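Local coordinates for choline binding protein A (Lactobacillus salivarius str. Ren, PDB 5GT1), which is probably a cell-surface choline-binding protein involved in adhesion to host cells, here represented by its zinc-binding M23-family peptidase domain, at residues E90-V95 against N145-I150. Residues are numbered along the deposited sequence; the frame is centred on the assembly and turned at random.
Sequences ENYVVV and NVMKAI
V94 and V146 meet methyl to methyl where the helix beginning at V146 lies over strand 92-96. V146 CG2, which extends trans to its own backbone N, stands 4.1 Å from V94 CG2 and nearly as close to V94 CG1, so one methyl faces both branches of the strand valine. Both residues are buried, and V103 on the adjoining strand 101-108 extends the apolar patch beneath V146. V94 CG2 also lies in plane at the edge of the Y92 ring, tying the two strand side chains together beneath the helix.

The other half of the contact lies nearer solvent and rests on one methyl. M147, an exposed residue, bends at chi2 (-58°) and sends its methyl across to the buried tyrosine, the two side chains running at about a right angle. M147 CE comes to 3.3 Å from Y92 OH and 4.4 Å from Y92 CZ, so the methyl touches the hydroxyl end and approaches the ring obliquely. Y92 OH is weakly hydrogen-bonded to Q82 NE2 of strand 78-86, and Q82 also touches M147.

At the helix start N145 is the N-cap: its OD1 accepts K148 N at 3.2 Å, with the donor well above the carbonyl plane. Y92 lies about 8 Å, side chain to side chain, from the zinc ligand H137, and the contact joins the helix to the M23 sheet outside the metal site itself. With 153 Å² buried and no hydrogen bond between the two segments, helix and strand meet through van der Waals contact, apolar between the valines and methyl against hydroxyl at Y92, while Y92 OH turns to Q82 and N145 OD1 to K148 N.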
loop_
_atom_site.group_PDB
_atom_site.type_symbol
_atom_site.label_atom_id
_atom_site.label_comp_id
_atom_site.label_asym_id
_atom_site.label_seq_id
_atom_site.Cartn_x
_atom_site.Cartn_y
_atom_site.Cartn_z
ATOM N N GLU A 90 -7.956 5.193 -7.651
ATOM C CA GLU A 90 -8.564 4.268 -8.622
ATOM C C GLU A 90 -9.191 3.079 -7.867
ATOM O O GLU A 90 -9.810 3.286 -6.821
ATOM C CB GLU A 90 -7.540 3.851 -9.693
ATOM C CG GLU A 90 -6.903 5.029 -10.432
ATOM C CD GLU A 90 -7.924 6.012 -11.007
ATOM O OE1 GLU A 90 -8.786 5.572 -11.787
ATOM O OE2 GLU A 90 -7.868 7.227 -10.685
ATOM N N ASN A 91 -9.036 1.850 -8.362
ATOM C CA ASN A 91 -9.552 0.679 -7.638
ATOM C C ASN A 91 -8.619 0.324 -6.468
ATOM O O ASN A 91 -7.398 0.190 -6.661
ATOM C CB ASN A 91 -9.721 -0.520 -8.582
ATOM C CG ASN A 91 -10.688 -0.228 -9.718
ATOM O OD1 ASN A 91 -11.889 -0.150 -9.505
ATOM N ND2 ASN A 91 -10.158 -0.037 -10.920
ATOM N N TYR A 92 -9.181 0.191 -5.269
ATOM C CA TYR A 92 -8.353 -0.085 -4.089
ATOM C C TYR A 92 -8.898 -1.208 -3.211
ATOM O O TYR A 92 -10.098 -1.489 -3.212
ATOM C CB TYR A 92 -8.134 1.191 -3.269
ATOM C CG TYR A 92 -9.420 1.731 -2.683
ATOM C CD1 TYR A 92 -9.832 1.357 -1.402
ATOM C CD2 TYR A 92 -10.229 2.589 -3.415
ATOM C CE1 TYR A 92 -11.018 1.829 -0.858
ATOM C CE2 TYR A 92 -11.421 3.080 -2.880
ATOM C CZ TYR A 92 -11.813 2.688 -1.606
ATOM O OH TYR A 92 -12.989 3.153 -1.063
ATOM N N VAL A 93 -8.008 -1.833 -2.444
ATOM C CA VAL A 93 -8.376 -2.866 -1.489
ATOM C C VAL A 93 -7.876 -2.428 -0.126
ATOM O O VAL A 93 -6.728 -1.990 -0.006
ATOM C CB VAL A 93 -7.697 -4.200 -1.841
ATOM C CG1 VAL A 93 -8.097 -5.294 -0.859
ATOM C CG2 VAL A 93 -8.036 -4.591 -3.264
ATOM N N VAL A 94 -8.743 -2.526 0.883
ATOM C CA VAL A 94 -8.395 -2.215 2.269
ATOM C C VAL A 94 -8.369 -3.513 3.090
ATOM O O VAL A 94 -9.328 -4.304 3.071
ATOM C CB VAL A 94 -9.389 -1.196 2.893
ATOM C CG1 VAL A 94 -8.968 -0.809 4.316
ATOM C CG2 VAL A 94 -9.495 0.039 1.996
ATOM N N VAL A 95 -7.250 -3.742 3.769
ATOM C CA VAL A 95 -7.066 -4.888 4.652
ATOM C C VAL A 95 -6.790 -4.356 6.059
ATOM O O VAL A 95 -5.957 -3.465 6.236
ATOM C CB VAL A 95 -5.882 -5.780 4.191
ATOM C CG1 VAL A 95 -5.651 -6.920 5.176
ATOM C CG2 VAL A 95 -6.126 -6.338 2.792
ATOM N N ASN A 145 -11.022 4.257 10.520
ATOM C CA ASN A 145 -11.924 4.838 9.527
ATOM C C ASN A 145 -11.086 5.221 8.316
ATOM O O ASN A 145 -10.406 6.246 8.336
ATOM C CB ASN A 145 -12.609 6.078 10.125
ATOM C CG ASN A 145 -13.598 6.741 9.177
ATOM O OD1 ASN A 145 -13.615 6.492 7.972
ATOM N ND2 ASN A 145 -14.445 7.601 9.736
ATOM N N VAL A 146 -11.137 4.403 7.265
ATOM C CA VAL A 146 -10.256 4.603 6.107
ATOM C C VAL A 146 -10.569 5.914 5.364
ATOM O O VAL A 146 -9.663 6.611 4.910
ATOM C CB VAL A 146 -10.237 3.371 5.150
ATOM C CG1 VAL A 146 -11.457 3.334 4.238
ATOM C CG2 VAL A 146 -8.978 3.385 4.298
ATOM N N MET A 147 -11.851 6.262 5.276
ATOM C CA MET A 147 -12.247 7.493 4.594
ATOM C C MET A 147 -11.681 8.725 5.292
ATOM O O MET A 147 -11.256 9.677 4.633
ATOM C CB MET A 147 -13.768 7.579 4.457
ATOM C CG MET A 147 -14.326 6.605 3.438
ATOM S SD MET A 147 -13.633 6.819 1.779
ATOM C CE MET A 147 -14.222 5.281 1.070
ATOM N N LYS A 148 -11.673 8.698 6.622
ATOM C CA LYS A 148 -11.068 9.780 7.393
ATOM C C LYS A 148 -9.551 9.860 7.109
ATOM O O LYS A 148 -9.010 10.944 6.837
ATOM C CB LYS A 148 -11.371 9.611 8.887
ATOM C CG LYS A 148 -10.991 10.823 9.728
ATOM N N ALA A 149 -8.877 8.710 7.108
ATOM C CA ALA A 149 -7.464 8.681 6.735
ATOM C C ALA A 149 -7.279 9.247 5.323
ATOM O O ALA A 149 -6.399 10.078 5.080
ATOM C CB ALA A 149 -6.900 7.267 6.859
ATOM N N ILE A 150 -8.141 8.839 4.397
ATOM C CA ILE A 150 -8.047 9.342 3.026
ATOM C C ILE A 150 -8.285 10.868 2.938
ATOM O O ILE A 150 -7.659 11.567 2.131
ATOM C CB ILE A 150 -8.940 8.529 2.061
ATOM C CG1 ILE A 150 -8.420 7.082 1.968
ATOM C CG2 ILE A 150 -8.910 9.133 0.665
ATOM C CD1 ILE A 150 -9.416 6.089 1.395
#